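Local coordinates for protein D-aminopeptidase (Bacillus subtilis, PDB 1HI9) that hydrolyses N-terminal residues from peptides containing D-amino acids, as a zinc-dependent aminopeptidase whose ten subunits enclose the active sites in a central chamber, at residues 10-15 with 36-41; 56-59 with 64-67. All coordinates share one frame; numbering follows the deposited sequence.

Overall arrangement
The two contacts share a theme: a buried carboxylate on a helix or strand accepts one or two backbone NH groups of a loop beside the zinc site. Neither is a surface contact. In contact 1 the acid belongs to helix 28-48 and takes hold of the loop after strand 2-7; in contact 2 it ends strand 53-58 and holds the loop that follows. Contact 1 is mostly polar, with an arginine as counter-charge, whereas contact 2 adds a leucine-valine pair and buries more surface. They adjoin at a probable hydrogen bond of 2.9 Å between Thr36 OG1 and Met67 N. Glu10 in contact 1 and His60, between the segments of contact 2, bind the same zinc ion.

Contact 1: residues 10-15 with 36-41; sequences EGISGL and TEEANY. With ZN (zinc ion), chain G.
Glu38 reaches from helix 28-48 to the backbone of Ser13, and this one carboxylate carries the whole contact. With CG placed opposite its own amide N (chi1 176°), the Glu38 chain is directed at the loop. The amide N of Ser13 donates to Glu38 OE1 at 3.3 Å, approaching on the syn side but about 30° out of the carboxylate plane; a second, weak bond from the same N reaches OE2. Ser13 OG also lies beside OE1, although that separation is too short to be relied on. Arg190 forms a salt bridge with OE1 and is likely to stabilise the buried negative charge.

The tightly packed part is hydrocarbon: Ile12 runs antiparallel to the Glu38 side chain. Ile12 CD1 comes within 3.4 Å of Glu38 OE2, and its other branch, CG2, lies 3.9 Å from OE1, so the isoleucine puts hydrocarbon alongside both oxygens. Leu101 and Leu194 also touch Glu38. A water donates to OE2 and to Gly11 O, the latter at 3.2 Å, extending the carboxylate's hold by one residue. Toward solvent the helix takes no part in the contact: Glu37 is exposed and Tyr41 partly so, and neither meets the loop.

Ser13 is the second residue of a type II beta turn from Ile12 to Leu15. Gly14 supplies the positive phi (80°) that its third position needs, while Lys174 binds the carbonyl oxygens of Glu10, Ile12 and Leu15. Glu10 itself turns away to the metal, with OE1 2.3 Å from the zinc ion, whose other ligands include Asp8, His60 and a water. Here the following helix also holds the metal-binding loop, through Glu38; active-site loops at the C-terminal ends of parallel strands are typical of Rossmann-like alpha/beta folds.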
ATOM      1  N   GLU A  10      28.880   7.039  -7.330  1.00 30.55           N
ATOM      2  CA  GLU A  10      28.706   6.627  -8.718  1.00 30.90           C
ATOM      3  C   GLU A  10      29.968   6.107  -9.388  1.00 29.39           C
ATOM      4  O   GLU A  10      29.906   5.227 -10.246  1.00 28.51           O
ATOM      5  CB  GLU A  10      28.125   7.767  -9.551  1.00 32.89           C
ATOM      6  CG  GLU A  10      26.687   8.123  -9.214  1.00 35.81           C
ATOM      7  CD  GLU A  10      26.566   9.017  -7.993  1.00 34.85           C
ATOM      8  OE1 GLU A  10      27.607   9.339  -7.386  1.00 35.23           O
ATOM      9  OE2 GLU A  10      25.429   9.404  -7.645  1.00 36.69           O
ATOM     10  N   GLY A  11      31.109   6.650  -8.994  1.00 28.97           N
ATOM     11  CA  GLY A  11      32.360   6.226  -9.578  1.00 29.14           C
ATOM     12  C   GLY A  11      33.026   5.070  -8.860  1.00 31.74           C
ATOM     13  O   GLY A  11      34.079   4.610  -9.285  1.00 32.27           O
ATOM     14  N   ILE A  12      32.433   4.588  -7.772  1.00 33.41           N
ATOM     15  CA  ILE A  12      33.018   3.471  -7.046  1.00 33.30           C
ATOM     16  C   ILE A  12      33.105   2.275  -7.978  1.00 34.78           C
ATOM     17  O   ILE A  12      32.276   2.100  -8.885  1.00 34.10           O
ATOM     18  CB  ILE A  12      32.186   3.097  -5.815  1.00 34.37           C
ATOM     19  CG1 ILE A  12      32.250   4.229  -4.798  1.00 35.83           C
ATOM     20  CG2 ILE A  12      32.699   1.812  -5.204  1.00 35.77           C
ATOM     21  CD1 ILE A  12      33.647   4.569  -4.338  1.00 37.04           C
ATOM     22  N   SER A  13      34.109   1.443  -7.749  1.00 34.49           N
ATOM     23  CA  SER A  13      34.313   0.294  -8.614  1.00 36.65           C
ATOM     24  C   SER A  13      33.225  -0.760  -8.492  1.00 35.96           C
ATOM     25  O   SER A  13      32.639  -0.933  -7.431  1.00 36.58           O
ATOM     26  CB  SER A  13      35.676  -0.324  -8.336  1.00 36.15           C
ATOM     27  OG  SER A  13      35.789  -0.655  -6.977  1.00 38.85           O
ATOM     28  N   GLY A  14      32.951  -1.440  -9.600  1.00 35.72           N
ATOM     29  CA  GLY A  14      31.944  -2.483  -9.613  1.00 35.09           C
ATOM     30  C   GLY A  14      30.497  -2.023  -9.713  1.00 34.89           C
ATOM     31  O   GLY A  14      29.629  -2.813 -10.083  1.00 35.80           O
ATOM     32  N   LEU A  15      30.223  -0.762  -9.397  1.00 32.88           N
ATOM     33  CA  LEU A  15      28.851  -0.256  -9.445  1.00 32.27           C
ATOM     34  C   LEU A  15      28.434   0.210 -10.856  1.00 33.11           C
ATOM     35  O   LEU A  15      28.963   1.178 -11.383  1.00 32.13           O
ATOM     36  CB  LEU A  15      28.689   0.887  -8.432  1.00 30.06           C
ATOM     37  CG  LEU A  15      29.369   0.670  -7.071  1.00 31.14           C
ATOM     38  CD1 LEU A  15      28.927   1.758  -6.092  1.00 30.31           C
ATOM     39  CD2 LEU A  15      29.028  -0.712  -6.521  1.00 25.95           C
ATOM     40  N   THR A  36      32.883   1.681   1.192  1.00 37.53           N
ATOM     41  CA  THR A  36      33.677   1.815   2.399  1.00 37.80           C
ATOM     42  C   THR A  36      35.021   1.118   2.220  1.00 38.67           C
ATOM     43  O   THR A  36      36.066   1.664   2.572  1.00 37.11           O
ATOM     44  CB  THR A  36      32.939   1.224   3.605  1.00 37.88           C
ATOM     45  OG1 THR A  36      31.721   1.949   3.806  1.00 39.23           O
ATOM     46  CG2 THR A  36      33.795   1.324   4.867  1.00 38.42           C
ATOM     47  N   GLU A  37      35.001  -0.079   1.648  1.00 40.73           N
ATOM     48  CA  GLU A  37      36.239  -0.806   1.442  1.00 43.25           C
ATOM     49  C   GLU A  37      37.146  -0.120   0.436  1.00 42.89           C
ATOM     50  O   GLU A  37      38.365  -0.116   0.611  1.00 44.03           O
ATOM     51  CB  GLU A  37      35.933  -2.239   1.026  1.00 45.10           C
ATOM     52  CG  GLU A  37      35.266  -3.002   2.156  1.00 51.09           C
ATOM     53  CD  GLU A  37      35.008  -4.445   1.826  1.00 54.15           C
ATOM     54  OE1 GLU A  37      34.368  -4.715   0.782  1.00 56.29           O
ATOM     55  OE2 GLU A  37      35.444  -5.308   2.616  1.00 57.25           O
ATOM     56  N   GLU A  38      36.555   0.472  -0.600  1.00 43.06           N
ATOM     57  CA  GLU A  38      37.328   1.179  -1.612  1.00 42.43           C
ATOM     58  C   GLU A  38      38.093   2.318  -0.953  1.00 41.84           C
ATOM     59  O   GLU A  38      39.270   2.518  -1.221  1.00 40.78           O
ATOM     60  CB  GLU A  38      36.411   1.741  -2.707  1.00 42.36           C
ATOM     61  CG  GLU A  38      37.150   2.586  -3.744  1.00 43.16           C
ATOM     62  CD  GLU A  38      36.654   2.341  -5.170  1.00 45.46           C
ATOM     63  OE1 GLU A  38      36.533   1.168  -5.574  1.00 44.33           O
ATOM     64  OE2 GLU A  38      36.400   3.318  -5.900  1.00 47.08           O
ATOM     65  N   ALA A  39      37.412   3.051  -0.081  1.00 40.83           N
ATOM     66  CA  ALA A  39      38.036   4.155   0.624  1.00 41.21           C
ATOM     67  C   ALA A  39      39.163   3.656   1.533  1.00 41.93           C
ATOM     68  O   ALA A  39      40.197   4.316   1.663  1.00 41.40           O
ATOM     69  CB  ALA A  39      36.991   4.916   1.449  1.00 39.62           C
ATOM     70  N   ASN A  40      38.962   2.500   2.165  1.00 41.28           N
ATOM     71  CA  ASN A  40      39.980   1.956   3.050  1.00 42.00           C
ATOM     72  C   ASN A  40      41.287   1.716   2.310  1.00 41.89           C
ATOM     73  O   ASN A  40      42.360   1.960   2.858  1.00 41.22           O
ATOM     74  CB  ASN A  40      39.509   0.659   3.720  1.00 42.26           C
ATOM     75  CG  ASN A  40      38.485   0.907   4.823  1.00 43.10           C
ATOM     76  OD1 ASN A  40      38.471   1.966   5.458  1.00 43.16           O
ATOM     77  ND2 ASN A  40      37.637  -0.081   5.067  1.00 42.71           N
ATOM     78  N   TYR A  41      41.210   1.262   1.064  1.00 42.09           N
ATOM     79  CA  TYR A  41      42.440   1.023   0.317  1.00 42.90           C
ATOM     80  C   TYR A  41      43.271   2.303   0.254  1.00 43.14           C
ATOM     81  O   TYR A  41      44.475   2.286   0.517  1.00 42.87           O
ATOM     82  CB  TYR A  41      42.140   0.528  -1.097  1.00 42.00           C
ATOM     83  CG  TYR A  41      41.723  -0.917  -1.162  1.00 41.96           C
ATOM     84  CD1 TYR A  41      40.425  -1.266  -1.507  1.00 41.52           C
ATOM     85  CD2 TYR A  41      42.639  -1.939  -0.914  1.00 42.19           C
ATOM     86  CE1 TYR A  41      40.042  -2.593  -1.616  1.00 43.90           C
ATOM     87  CE2 TYR A  41      42.267  -3.276  -1.016  1.00 42.84           C
ATOM     88  CZ  TYR A  41      40.963  -3.597  -1.373  1.00 44.02           C
ATOM     89  OH  TYR A  41      40.575  -4.913  -1.507  1.00 43.94           O
TER
HETATM   90 ZN    ZN G 301      26.954  10.975  -5.920  1.00 56.24          ZN
HETATM   91  O   HOH W   1      36.623   5.271  -7.429  1.00 24.75           O
HETATM   92  O   HOH W   2      26.653  13.351  -6.790  1.00 28.83           O

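Contact 2: residues 56-59 with 64-67; sequences VNDS and NNLM
The loop carrying the zinc ligand His60 leaves the C-terminal end of strand 53-58, and Asp58 ties it back by gripping Asn65 and Leu66. Asp58 OD2 accepts two successive backbone amides. Leu66 N, at 2.7 Å, arrives almost head-on to the oxygen with an N-H...O angle of 166°, whereas the bond from Asn65 N is weak. A water that also donates to Leu66 O is a third donor to OD2. The other oxygen, OD1, takes Asn65 ND2 at 2.9 Å on its syn side, with the amide and carboxylate planes 48° apart. Asn65 ND2 is bonded to His60 O as well, consistent with a second-shell role in placing the backbone of that ligand, and Tyr28 OH holds Asn65 OD1.

An alanine in place of Asp58 would probably leave the amides of Asn65 and Leu66 without their shared acceptor and Asn65 ND2 with His60 O alone, freeing the loop to shift.

Beside these polar bonds, Leu66 CD1 packs on Val56 CG1 at 3.7 Å, the two side chains set roughly perpendicular. Helix 28-48 covers the pair, Met35 against Leu66 and Ile43 against Val56, while strand 53-58 lies between strands 2-7 and 76-80, parallel to both, in the mixed sheet.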
ATOM      1  N   VAL A  56      38.046  11.976   6.036  1.00 42.07           N
ATOM      2  CA  VAL A  56      37.185  11.384   5.018  1.00 41.29           C
ATOM      3  C   VAL A  56      35.781  11.972   5.075  1.00 42.54           C
ATOM      4  O   VAL A  56      35.064  11.808   6.063  1.00 43.82           O
ATOM      5  CB  VAL A  56      37.100   9.849   5.186  1.00 41.45           C
ATOM      6  CG1 VAL A  56      36.341   9.230   4.011  1.00 40.37           C
ATOM      7  CG2 VAL A  56      38.505   9.266   5.286  1.00 39.97           C
ATOM      8  N   ASN A  57      35.398  12.656   3.998  1.00 41.95           N
ATOM      9  CA  ASN A  57      34.090  13.296   3.890  1.00 40.60           C
ATOM     10  C   ASN A  57      33.180  12.531   2.927  1.00 40.72           C
ATOM     11  O   ASN A  57      33.459  12.439   1.726  1.00 41.57           O
ATOM     12  CB  ASN A  57      34.254  14.737   3.392  1.00 39.80           C
ATOM     13  CG  ASN A  57      32.942  15.503   3.365  1.00 40.78           C
ATOM     14  OD1 ASN A  57      32.717  16.350   2.498  1.00 40.53           O
ATOM     15  ND2 ASN A  57      32.078  15.220   4.317  1.00 40.10           N
ATOM     16  N   ASP A  58      32.095  11.978   3.457  1.00 39.12           N
ATOM     17  CA  ASP A  58      31.132  11.242   2.646  1.00 36.89           C
ATOM     18  C   ASP A  58      30.487  12.314   1.786  1.00 36.87           C
ATOM     19  O   ASP A  58      29.840  13.226   2.315  1.00 33.74           O
ATOM     20  CB  ASP A  58      30.079  10.589   3.548  1.00 36.93           C
ATOM     21  CG  ASP A  58      29.226   9.574   2.816  1.00 35.41           C
ATOM     22  OD1 ASP A  58      28.826   9.856   1.664  1.00 36.40           O
ATOM     23  OD2 ASP A  58      28.941   8.504   3.401  1.00 35.07           O
ATOM     24  N   SER A  59      30.649  12.208   0.469  1.00 36.32           N
ATOM     25  CA  SER A  59      30.110  13.226  -0.442  1.00 37.57           C
ATOM     26  C   SER A  59      28.984  12.790  -1.361  1.00 37.08           C
ATOM     27  O   SER A  59      28.773  13.402  -2.400  1.00 37.57           O
ATOM     28  CB  SER A  59      31.245  13.791  -1.298  1.00 35.40           C
ATOM     29  OG  SER A  59      32.306  14.235  -0.481  1.00 38.20           O
ATOM     30  N   ASN A  64      25.542   9.559   4.231  1.00 38.82           N
ATOM     31  CA  ASN A  64      25.537   8.670   5.383  1.00 38.46           C
ATOM     32  C   ASN A  64      25.726   7.243   4.851  1.00 37.91           C
ATOM     33  O   ASN A  64      25.184   6.267   5.391  1.00 36.67           O
ATOM     34  CB  ASN A  64      24.216   8.795   6.162  1.00 37.93           C
ATOM     35  CG  ASN A  64      22.989   8.597   5.284  1.00 38.72           C
ATOM     36  OD1 ASN A  64      23.089   8.129   4.141  1.00 38.80           O
ATOM     37  ND2 ASN A  64      21.817   8.937   5.820  1.00 35.89           N
ATOM     38  N   ASN A  65      26.527   7.151   3.791  1.00 36.64           N
ATOM     39  CA  ASN A  65      26.811   5.894   3.096  1.00 36.19           C
ATOM     40  C   ASN A  65      28.014   5.136   3.655  1.00 36.23           C
ATOM     41  O   ASN A  65      27.937   3.934   3.914  1.00 34.81           O
ATOM     42  CB  ASN A  65      27.056   6.179   1.612  1.00 36.30           C
ATOM     43  CG  ASN A  65      26.061   7.155   1.041  1.00 36.01           C
ATOM     44  OD1 ASN A  65      24.895   6.821   0.869  1.00 38.09           O
ATOM     45  ND2 ASN A  65      26.513   8.382   0.759  1.00 34.22           N
ATOM     46  N   LEU A  66      29.136   5.829   3.813  1.00 35.44           N
ATOM     47  CA  LEU A  66      30.321   5.186   4.362  1.00 35.98           C
ATOM     48  C   LEU A  66      29.945   4.617   5.726  1.00 36.34           C
ATOM     49  O   LEU A  66      29.307   5.294   6.532  1.00 35.78           O
ATOM     50  CB  LEU A  66      31.460   6.193   4.494  1.00 35.49           C
ATOM     51  CG  LEU A  66      32.056   6.640   3.158  1.00 35.44           C
ATOM     52  CD1 LEU A  66      33.056   7.754   3.388  1.00 33.96           C
ATOM     53  CD2 LEU A  66      32.709   5.455   2.468  1.00 33.10           C
ATOM     54  N   MET A  67      30.332   3.373   5.979  1.00 37.07           N
ATOM     55  CA  MET A  67      29.987   2.722   7.242  1.00 40.14           C
ATOM     56  C   MET A  67      31.030   2.989   8.309  1.00 40.59           C
ATOM     57  O   MET A  67      32.153   2.492   8.240  1.00 41.05           O
ATOM     58  CB  MET A  67      29.804   1.223   7.016  1.00 41.00           C
ATOM     59  CG  MET A  67      28.851   0.929   5.875  1.00 43.61           C
ATOM     60  SD  MET A  67      28.297  -0.751   5.803  1.00 51.12           S
ATOM     61  CE  MET A  67      29.656  -1.573   5.005  1.00 48.36           C
TER
HETATM   62  O   HOH W   3      28.878   8.147   6.318  1.00 27.63           O